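Local coordinates for protein VlsE1 (Borreliella burgdorferi, PDB 1L8W) that is a surface lipoprotein antigen of the Lyme disease spirochaete whose sequence variation is thought to let the bacterium escape the host immune response, at residues A[223-226]-A[227-231]. Sequence-based numbering, arbitrary orientation.
Sequences ILSA and IVTAA
Ser225 and Thr229, one helical turn apart, are joined twice over. Through the backbone, Thr229 N donates to Ser225 O at 2.9 Å in a nearly straight bond (N-H...O 167°). Through the side chains, a water bridges the hydroxyls, lying 2.7 Å from Ser225 OG and 2.8 Å from Thr229 OG1. With OG1 anti to its own carbonyl carbon (chi1 -58°), Thr229 turns its hydroxyl back toward the preceding turn, whereas Ser225 OG stands anti to its backbone N (chi1 -172°); the water spans the 4.5 Å between Ser225 OG and Thr229 OG1. Flanking i to i+4 bonds, such as Val228 N to Leu224 O at 3.0 Å, continue the alpha-helical pattern. The turn belongs to the short, amphipathic helix 220-230 of this largely helical Borrelia lipoprotein, and its apolar flanks meet three longer helices. On one flank Val228 CG2, set beside its own backbone N, is pressed closely against Leu224 O, at 3.1 Å; its contact with Leu224 CD2 is looser, at 4.3 Å. Both side chains also touch Val167 of helix 153-170, while Leu224 reaches Ala315 and Ile316 of helix 294-333. Along another, Ile227 CD1 approaches Ile223 CG2 loosely, at 4.4 Å, and Ile227 and Ala226 both rest on Ala274 of helix 269-281.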
ATOM      1  N   ILE A 223       8.507  -1.256  -0.943  1.00 23.43           N
ATOM      2  CA  ILE A 223       7.144  -1.217  -1.465  1.00 22.81           C
ATOM      3  C   ILE A 223       6.575   0.195  -1.274  1.00 21.47           C
ATOM      4  O   ILE A 223       5.850   0.704  -2.126  1.00 20.68           O
ATOM      5  CB  ILE A 223       6.238  -2.239  -0.745  1.00 21.02           C
ATOM      6  CG1 ILE A 223       6.803  -3.652  -0.927  1.00 22.78           C
ATOM      7  CG2 ILE A 223       4.846  -2.189  -1.329  1.00 17.47           C
ATOM      8  CD1 ILE A 223       6.176  -4.702  -0.016  1.00 20.12           C
ATOM      9  N   LEU A 224       6.928   0.821  -0.156  1.00 20.81           N
ATOM     10  CA  LEU A 224       6.479   2.171   0.156  1.00 22.09           C
ATOM     11  C   LEU A 224       7.019   3.134  -0.898  1.00 23.64           C
ATOM     12  O   LEU A 224       6.278   3.945  -1.452  1.00 24.61           O
ATOM     13  CB  LEU A 224       6.997   2.598   1.534  1.00 21.96           C
ATOM     14  CG  LEU A 224       6.037   3.268   2.527  1.00 21.16           C
ATOM     15  CD1 LEU A 224       6.851   4.015   3.575  1.00 19.04           C
ATOM     16  CD2 LEU A 224       5.108   4.232   1.816  1.00 19.28           C
ATOM     17  N   SER A 225       8.318   3.033  -1.175  1.00 24.52           N
ATOM     18  CA  SER A 225       8.970   3.889  -2.159  1.00 22.85           C
ATOM     19  C   SER A 225       8.338   3.717  -3.541  1.00 22.28           C
ATOM     20  O   SER A 225       8.084   4.696  -4.247  1.00 20.16           O
ATOM     21  CB  SER A 225      10.470   3.568  -2.217  1.00 24.03           C
ATOM     22  OG  SER A 225      11.167   4.504  -3.023  1.00 28.84           O
ATOM     23  N   ALA A 226       8.081   2.472  -3.928  1.00 21.29           N
ATOM     24  CA  ALA A 226       7.468   2.206  -5.228  1.00 21.11           C
ATOM     25  C   ALA A 226       6.101   2.893  -5.346  1.00 21.69           C
ATOM     26  O   ALA A 226       5.713   3.329  -6.429  1.00 21.23           O
ATOM     27  CB  ALA A 226       7.320   0.692  -5.448  1.00 19.34           C
ATOM     28  N   ILE A 227       5.368   2.986  -4.238  1.00 21.72           N
ATOM     29  CA  ILE A 227       4.058   3.635  -4.274  1.00 23.20           C
ATOM     30  C   ILE A 227       4.230   5.150  -4.343  1.00 22.67           C
ATOM     31  O   ILE A 227       3.503   5.841  -5.051  1.00 22.71           O
ATOM     32  CB  ILE A 227       3.200   3.261  -3.038  1.00 23.35           C
ATOM     33  CG1 ILE A 227       2.845   1.764  -3.082  1.00 19.75           C
ATOM     34  CG2 ILE A 227       1.925   4.110  -3.019  1.00 21.94           C
ATOM     35  CD1 ILE A 227       2.168   1.226  -1.808  1.00 15.37           C
ATOM     36  N   VAL A 228       5.205   5.665  -3.610  1.00 23.81           N
ATOM     37  CA  VAL A 228       5.481   7.096  -3.614  1.00 22.55           C
ATOM     38  C   VAL A 228       5.825   7.573  -5.035  1.00 24.62           C
ATOM     39  O   VAL A 228       5.311   8.596  -5.499  1.00 26.11           O
ATOM     40  CB  VAL A 228       6.651   7.415  -2.674  1.00 21.68           C
ATOM     41  CG1 VAL A 228       6.986   8.886  -2.743  1.00 21.66           C
ATOM     42  CG2 VAL A 228       6.291   7.019  -1.247  1.00 23.39           C
ATOM     43  N   THR A 229       6.690   6.827  -5.721  1.00 23.72           N
ATOM     44  CA  THR A 229       7.105   7.165  -7.084  1.00 23.16           C
ATOM     45  C   THR A 229       5.915   7.071  -8.024  1.00 23.67           C
ATOM     46  O   THR A 229       5.707   7.928  -8.882  1.00 24.97           O
ATOM     47  CB  THR A 229       8.201   6.193  -7.592  1.00 24.70           C
ATOM     48  OG1 THR A 229       9.324   6.234  -6.706  1.00 30.52           O
ATOM     49  CG2 THR A 229       8.662   6.566  -8.992  1.00 25.68           C
ATOM     50  N   ALA A 230       5.135   6.012  -7.859  1.00 24.20           N
ATOM     51  CA  ALA A 230       3.966   5.793  -8.687  1.00 24.58           C
ATOM     52  C   ALA A 230       3.009   6.981  -8.628  1.00 25.25           C
ATOM     53  O   ALA A 230       2.488   7.408  -9.652  1.00 24.02           O
ATOM     54  CB  ALA A 230       3.260   4.532  -8.246  1.00 22.31           C
ATOM     55  N   ALA A 231       2.786   7.508  -7.428  1.00 26.25           N
ATOM     56  CA  ALA A 231       1.881   8.637  -7.234  1.00 28.81           C
ATOM     57  C   ALA A 231       2.290   9.850  -8.061  1.00 30.57           C
ATOM     58  O   ALA A 231       1.476  10.734  -8.325  1.00 29.61           O
ATOM     59  CB  ALA A 231       1.824   9.016  -5.752  1.00 28.32           C
TER
HETATM   60  O   HOH W   1      10.886   4.199  -5.710  1.00 38.75           O